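Local structure of LPXTG cell wall anchor domain-containing protein (Lactobacillus rhamnosus, 7CBS) at residues A[68-73]-A[133-138]; A[32-37]-A[167-172]. The protein forms the basal pilin of the sortase-assembled SpaCBA pilus, probably anchoring the fibre to the cell wall, and is unusual in being adhesive itself. All coordinates share one frame; numbering follows the deposited sequence.

Contact 1. Residues A[68-73]-A[133-138]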
loop_
_atom_site.group_PDB
_atom_site.type_symbol
_atom_site.label_atom_id
_atom_site.label_comp_id
_atom_site.label_asym_id
_atom_site.label_seq_id
_atom_site.Cartn_x
_atom_site.Cartn_y
_atom_site.Cartn_z
ATOM N N PHE A 68 -8.902 13.868 -9.322
ATOM C CA PHE A 68 -7.734 14.341 -8.544
ATOM C C PHE A 68 -6.460 13.876 -9.253
ATOM O O PHE A 68 -6.408 12.716 -9.699
ATOM C CB PHE A 68 -7.811 13.851 -7.095
ATOM C CG PHE A 68 -8.783 14.624 -6.239
ATOM C CD1 PHE A 68 -10.131 14.299 -6.225
ATOM C CD2 PHE A 68 -8.356 15.694 -5.466
ATOM C CE1 PHE A 68 -11.026 15.019 -5.447
ATOM C CE2 PHE A 68 -9.251 16.404 -4.681
ATOM C CZ PHE A 68 -10.583 16.062 -4.668
ATOM N N THR A 69 -5.477 14.777 -9.355
ATOM C CA THR A 69 -4.141 14.556 -9.965
ATOM C C THR A 69 -3.090 14.727 -8.864
ATOM O O THR A 69 -3.190 15.719 -8.113
ATOM C CB THR A 69 -3.927 15.514 -11.146
ATOM O OG1 THR A 69 -5.041 15.387 -12.031
ATOM C CG2 THR A 69 -2.641 15.263 -11.909
ATOM N N VAL A 70 -2.135 13.796 -8.774
ATOM C CA VAL A 70 -1.035 13.806 -7.761
ATOM C C VAL A 70 0.280 14.125 -8.484
ATOM O O VAL A 70 0.550 13.496 -9.528
ATOM C CB VAL A 70 -0.962 12.487 -6.961
ATOM C CG1 VAL A 70 -0.748 11.264 -7.847
ATOM C CG2 VAL A 70 0.101 12.546 -5.872
ATOM N N TYR A 71 1.039 15.094 -7.962
ATOM C CA TYR A 71 2.342 15.564 -8.504
ATOM C C TYR A 71 3.439 15.350 -7.458
ATOM O O TYR A 71 3.161 15.533 -6.264
ATOM C CB TYR A 71 2.291 17.052 -8.860
ATOM C CG TYR A 71 1.173 17.462 -9.782
ATOM C CD1 TYR A 71 -0.098 17.718 -9.293
ATOM C CD2 TYR A 71 1.389 17.620 -11.140
ATOM C CE1 TYR A 71 -1.131 18.099 -10.135
ATOM C CE2 TYR A 71 0.372 18.016 -11.992
ATOM C CZ TYR A 71 -0.896 18.251 -11.489
ATOM O OH TYR A 71 -1.910 18.630 -12.321
ATOM N N ASP A 72 4.642 14.993 -7.912
ATOM C CA ASP A 72 5.889 14.950 -7.100
ATOM C C ASP A 72 6.432 16.375 -6.981
ATOM O O ASP A 72 6.828 16.926 -8.023
ATOM C CB ASP A 72 6.904 13.984 -7.720
ATOM C CG ASP A 72 8.289 14.026 -7.090
ATOM O OD1 ASP A 72 8.388 14.349 -5.883
ATOM O OD2 ASP A 72 9.268 13.737 -7.816
ATOM N N VAL A 73 6.441 16.948 -5.771
ATOM C CA VAL A 73 6.954 18.330 -5.500
ATOM C C VAL A 73 8.148 18.264 -4.536
ATOM O O VAL A 73 8.468 19.305 -3.930
ATOM C CB VAL A 73 5.839 19.251 -4.956
ATOM C CG1 VAL A 73 4.636 19.287 -5.883
ATOM C CG2 VAL A 73 5.402 18.881 -3.540
ATOM N N ALA A 133 9.589 11.789 0.275
ATOM C CA ALA A 133 8.744 12.235 -0.854
ATOM C C ALA A 133 7.760 13.297 -0.349
ATOM O O ALA A 133 7.416 13.267 0.851
ATOM C CB ALA A 133 8.041 11.060 -1.476
ATOM N N VAL A 134 7.363 14.225 -1.226
ATOM C CA VAL A 134 6.294 15.234 -0.965
ATOM C C VAL A 134 5.418 15.311 -2.213
ATOM O O VAL A 134 5.983 15.438 -3.320
ATOM C CB VAL A 134 6.870 16.612 -0.590
ATOM C CG1 VAL A 134 5.767 17.623 -0.289
ATOM C CG2 VAL A 134 7.834 16.517 0.588
ATOM N N TYR A 135 4.097 15.211 -2.029
ATOM C CA TYR A 135 3.092 15.094 -3.116
ATOM C C TYR A 135 2.083 16.240 -2.999
ATOM O O TYR A 135 1.700 16.589 -1.862
ATOM C CB TYR A 135 2.436 13.712 -3.070
ATOM C CG TYR A 135 3.405 12.578 -3.293
ATOM C CD1 TYR A 135 3.910 12.313 -4.556
ATOM C CD2 TYR A 135 3.845 11.789 -2.245
ATOM C CE1 TYR A 135 4.835 11.304 -4.771
ATOM C CE2 TYR A 135 4.761 10.769 -2.441
ATOM C CZ TYR A 135 5.254 10.524 -3.709
ATOM O OH TYR A 135 6.146 9.516 -3.923
ATOM N N LEU A 136 1.720 16.828 -4.144
ATOM C CA LEU A 136 0.643 17.842 -4.300
ATOM C C LEU A 136 -0.587 17.154 -4.902
ATOM O O LEU A 136 -0.439 16.507 -5.953
ATOM C CB LEU A 136 1.145 18.965 -5.214
ATOM C CG LEU A 136 0.081 19.934 -5.725
ATOM C CD1 LEU A 136 -0.589 20.657 -4.570
ATOM C CD2 LEU A 136 0.691 20.921 -6.706
ATOM N N PHE A 137 -1.750 17.301 -4.261
ATOM C CA PHE A 137 -3.036 16.680 -4.672
ATOM C C PHE A 137 -4.018 17.782 -5.087
ATOM O O PHE A 137 -4.517 18.493 -4.197
ATOM C CB PHE A 137 -3.593 15.820 -3.534
ATOM C CG PHE A 137 -2.828 14.547 -3.278
ATOM C CD1 PHE A 137 -3.053 13.418 -4.050
ATOM C CD2 PHE A 137 -1.890 14.470 -2.262
ATOM C CE1 PHE A 137 -2.354 12.243 -3.812
ATOM C CE2 PHE A 137 -1.186 13.297 -2.029
ATOM C CZ PHE A 137 -1.418 12.187 -2.804
ATOM N N LYS A 138 -4.279 17.909 -6.392
ATOM C CA LYS A 138 -5.184 18.930 -6.988
ATOM C C LYS A 138 -6.423 18.250 -7.580
ATOM O O LYS A 138 -6.283 17.133 -8.109
ATOM C CB LYS A 138 -4.479 19.713 -8.100
ATOM C CG LYS A 138 -3.186 20.411 -7.706
ATOM C CD LYS A 138 -2.530 21.130 -8.873
ATOM C CE LYS A 138 -3.372 22.234 -9.473
ATOM N NZ LYS A 138 -2.642 22.937 -10.556
#

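Contact 2. Residues A[32-37]-A[167-172]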
loop_
_atom_site.group_PDB
_atom_site.type_symbol
_atom_site.label_atom_id
_atom_site.label_comp_id
_atom_site.label_asym_id
_atom_site.label_seq_id
_atom_site.Cartn_x
_atom_site.Cartn_y
_atom_site.Cartn_z
ATOM N N VAL A 32 -5.569 7.505 -0.168
ATOM C CA VAL A 32 -6.994 7.609 -0.589
ATOM C C VAL A 32 -7.483 9.012 -0.212
ATOM O O VAL A 32 -7.460 9.345 0.988
ATOM C CB VAL A 32 -7.849 6.497 0.048
ATOM C CG1 VAL A 32 -9.216 6.380 -0.614
ATOM C CG2 VAL A 32 -7.128 5.159 0.006
ATOM N N LEU A 33 -7.837 9.823 -1.212
ATOM C CA LEU A 33 -8.501 11.141 -1.031
ATOM C C LEU A 33 -10.016 10.924 -1.020
ATOM O O LEU A 33 -10.511 10.269 -1.955
ATOM C CB LEU A 33 -8.089 12.086 -2.160
ATOM C CG LEU A 33 -8.303 13.562 -1.839
ATOM C CD1 LEU A 33 -7.344 14.434 -2.636
ATOM C CD2 LEU A 33 -9.750 13.960 -2.078
ATOM N N HIS A 34 -10.710 11.468 -0.015
ATOM C CA HIS A 34 -12.187 11.392 0.150
ATOM C C HIS A 34 -12.816 12.749 -0.191
ATOM O O HIS A 34 -12.590 13.711 0.567
ATOM C CB HIS A 34 -12.554 10.966 1.575
ATOM C CG HIS A 34 -11.987 9.652 1.995
ATOM N ND1 HIS A 34 -12.788 8.574 2.329
ATOM C CD2 HIS A 34 -10.711 9.253 2.190
ATOM C CE1 HIS A 34 -12.027 7.562 2.694
ATOM N NE2 HIS A 34 -10.747 7.950 2.608
ATOM N N LYS A 35 -13.567 12.817 -1.295
ATOM C CA LYS A 35 -14.393 13.989 -1.692
ATOM C C LYS A 35 -15.827 13.758 -1.203
ATOM O O LYS A 35 -16.578 13.039 -1.893
ATOM C CB LYS A 35 -14.318 14.192 -3.210
ATOM C CG LYS A 35 -15.124 15.356 -3.767
ATOM C CD LYS A 35 -14.583 16.714 -3.401
ATOM C CE LYS A 35 -15.406 17.839 -3.986
ATOM N NZ LYS A 35 -15.151 19.126 -3.298
ATOM N N LEU A 36 -16.166 14.337 -0.045
ATOM C CA LEU A 36 -17.524 14.367 0.564
ATOM C C LEU A 36 -18.113 15.775 0.395
ATOM O O LEU A 36 -17.351 16.694 0.020
ATOM C CB LEU A 36 -17.401 14.015 2.051
ATOM C CG LEU A 36 -16.952 12.589 2.360
ATOM C CD1 LEU A 36 -16.440 12.458 3.787
ATOM C CD2 LEU A 36 -18.086 11.619 2.104
ATOM N N LEU A 37 -19.408 15.948 0.684
ATOM C CA LEU A 37 -20.113 17.263 0.684
ATOM C C LEU A 37 -20.326 17.728 2.129
ATOM O O LEU A 37 -20.344 16.869 3.034
ATOM C CB LEU A 37 -21.457 17.130 -0.046
ATOM N N ARG A 167 -1.764 3.059 4.699
ATOM C CA ARG A 167 -2.720 3.956 3.995
ATOM C C ARG A 167 -2.807 5.309 4.713
ATOM O O ARG A 167 -2.869 5.315 5.959
ATOM C CB ARG A 167 -4.105 3.307 3.925
ATOM C CG ARG A 167 -5.138 4.142 3.186
ATOM C CD ARG A 167 -6.428 3.395 2.936
ATOM N NE ARG A 167 -6.286 2.341 1.943
ATOM C CZ ARG A 167 -7.300 1.684 1.387
ATOM N NH1 ARG A 167 -8.548 1.985 1.708
ATOM N NH2 ARG A 167 -7.062 0.745 0.488
ATOM N N ILE A 168 -2.795 6.404 3.946
ATOM C CA ILE A 168 -3.108 7.788 4.411
ATOM C C ILE A 168 -4.484 8.172 3.863
ATOM O O ILE A 168 -4.652 8.115 2.632
ATOM C CB ILE A 168 -2.029 8.799 3.964
ATOM C CG1 ILE A 168 -0.646 8.451 4.516
ATOM C CG2 ILE A 168 -2.435 10.218 4.340
ATOM C CD1 ILE A 168 0.486 9.140 3.805
ATOM N N ASP A 169 -5.408 8.574 4.741
ATOM C CA ASP A 169 -6.791 8.986 4.385
ATOM C C ASP A 169 -6.898 10.511 4.459
ATOM O O ASP A 169 -6.880 11.047 5.580
ATOM C CB ASP A 169 -7.815 8.294 5.286
ATOM C CG ASP A 169 -8.051 6.847 4.901
ATOM O OD1 ASP A 169 -8.726 6.624 3.882
ATOM O OD2 ASP A 169 -7.535 5.961 5.609
ATOM N N LEU A 170 -7.018 11.169 3.301
ATOM C CA LEU A 170 -7.078 12.650 3.165
ATOM C C LEU A 170 -8.530 13.096 2.970
ATOM O O LEU A 170 -9.240 12.449 2.176
ATOM C CB LEU A 170 -6.207 13.082 1.980
ATOM C CG LEU A 170 -4.710 12.823 2.130
ATOM C CD1 LEU A 170 -3.997 13.090 0.813
ATOM C CD2 LEU A 170 -4.118 13.666 3.257
ATOM N N PHE A 171 -8.933 14.162 3.672
ATOM C CA PHE A 171 -10.286 14.778 3.625
ATOM C C PHE A 171 -10.153 16.265 3.302
ATOM O O PHE A 171 -10.271 17.102 4.195
ATOM C CB PHE A 171 -11.011 14.549 4.955
ATOM C CG PHE A 171 -11.315 13.106 5.267
ATOM C CD1 PHE A 171 -12.430 12.484 4.731
ATOM C CD2 PHE A 171 -10.487 12.368 6.102
ATOM C CE1 PHE A 171 -12.709 11.157 5.016
ATOM C CE2 PHE A 171 -10.770 11.042 6.390
ATOM C CZ PHE A 171 -11.883 10.441 5.855
ATOM N N PRO A 172 -9.896 16.643 2.029
ATOM C CA PRO A 172 -9.706 18.052 1.665
ATOM C C PRO A 172 -10.955 18.915 1.899
ATOM O O PRO A 172 -12.039 18.443 1.634
ATOM C CB PRO A 172 -9.349 18.013 0.169
ATOM C CG PRO A 172 -9.883 16.674 -0.312
ATOM C CD PRO A 172 -9.765 15.742 0.876
#

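Contact 1. Residues A[68-73]-A[133-138]
Strands 68-72 and 134-138 form an antiparallel pair inside the mixed sheet of the pilin domain. T69 pairs with K138 and Y71 with L136 as hydrogen-bonded pairs, each making two bonds. V70-F137 and D72-Y135 are the non-hydrogen-bonded pairs. T69 N gives a bond of 2.8 Å to K138 O, and K138 N returns one to T69 O. Y71 N bonds to L136 O, and L136 N reaches Y71 O at 2.9 Å. A fifth bond, V73 N to V134 O at 2.9 Å, continues the pairing to the residue just before helix 74-84.

V70 and F137 lie side by side on one face of the sheet. V70 CG2, anti to the backbone N, is the branch turned to the F137 ring. It stands over a face of that ring, 3.2 Å from F137 CE1, which is tight packing. V70 CG2 also meets Y135 CB at 3.8 Å. On the other face, the K138 chain passes the Y71 ring, with K138 CD 3.6 Å from Y71 CE1. Near the strand end, V73 CG1 packs across L136 CB at 3.6 Å, and its CG2 touches V134 CG1.

Strand 67-72 also pairs with 107-112, and 131-141 with both 118-128 and 152-155. F121 meets the F137 ring edge-to-face, and Y135 OH bonds to P125 O. T74 OG1, from helix 74-84, bonds to D72 OD1.

Contact 2. Residues A[32-37]-A[167-172]
H34 and D169 meet through their side chains above a parallel strand pair. H34 NE2 donates to D169 OD1 at 2.7 Å, with an angle of 155° at the hydrogen. The carboxylate oxygen is met on its anti side, somewhat out of the carboxylate plane, and the imidazole and carboxylate planes are 56° apart. The bond fixes the rotation of the imidazole and would probably favour a protonated histidine.

F171 lies alongside H34, pointing the same way. Its CZ sits over the centre of one imidazole face, 3.9 Å above the plane. The two rings are inclined at 31°, and F171 CE1 comes to 3.4 Å from H34 CB. The imidazole is therefore held by a carboxylate oxygen at its edge and a phenyl ring over a face. L36 CD1 adds a looser contact with F171.

V32 and R167 meet at the other end. V32 CG2 lies over one face of the guanidinium, toward its rim, and is 3.5 Å from R167 CD. The R167 chain folds at its third torsion, bringing the guanidinium across V32 CG2. The polar end of R167 also binds a neighbouring chain, with NE bonded to S166 OG and NH2 to G163 O, both of the second subunit.

L33, on the face opposite V32, meets P172 just beyond the strand. L33 CD2 is 3.2 Å from P172 CG, a tight fit.

Backbone bonds join the strands beneath. V32 N reaches I168 O, V32 O accepts from L170 N, and H34 N bonds to L170 O at 2.8 Å. Strand 28-34 also pairs antiparallel with 118-128. This is parallel pairing of the first and last strands of the modelled chain, part of a mixed sheet.

From the N terminus, the chain enters strand 28-34, one side of contact 2. Past the unmodelled residues 39-59 it reaches strand 67-72 and the first half of contact 1. Two helices and strands 107-112 and 118-128 follow before strand 131-141 closes contact 1. After strand 152-155 and helix 158-161, strand 167-170 closes contact 2. The smaller loop is nested inside the larger one. Both contacts belong to one mixed sheet: contact 1 joins 67-72 to 131-141, and contact 2 joins 28-34 to 167-170. Contact 1 is buried, while contact 2 lies at the surface. They meet through side chains: F68 CD2 is 3.3 Å from L33 CD1, and F137 packs on L33 and L170.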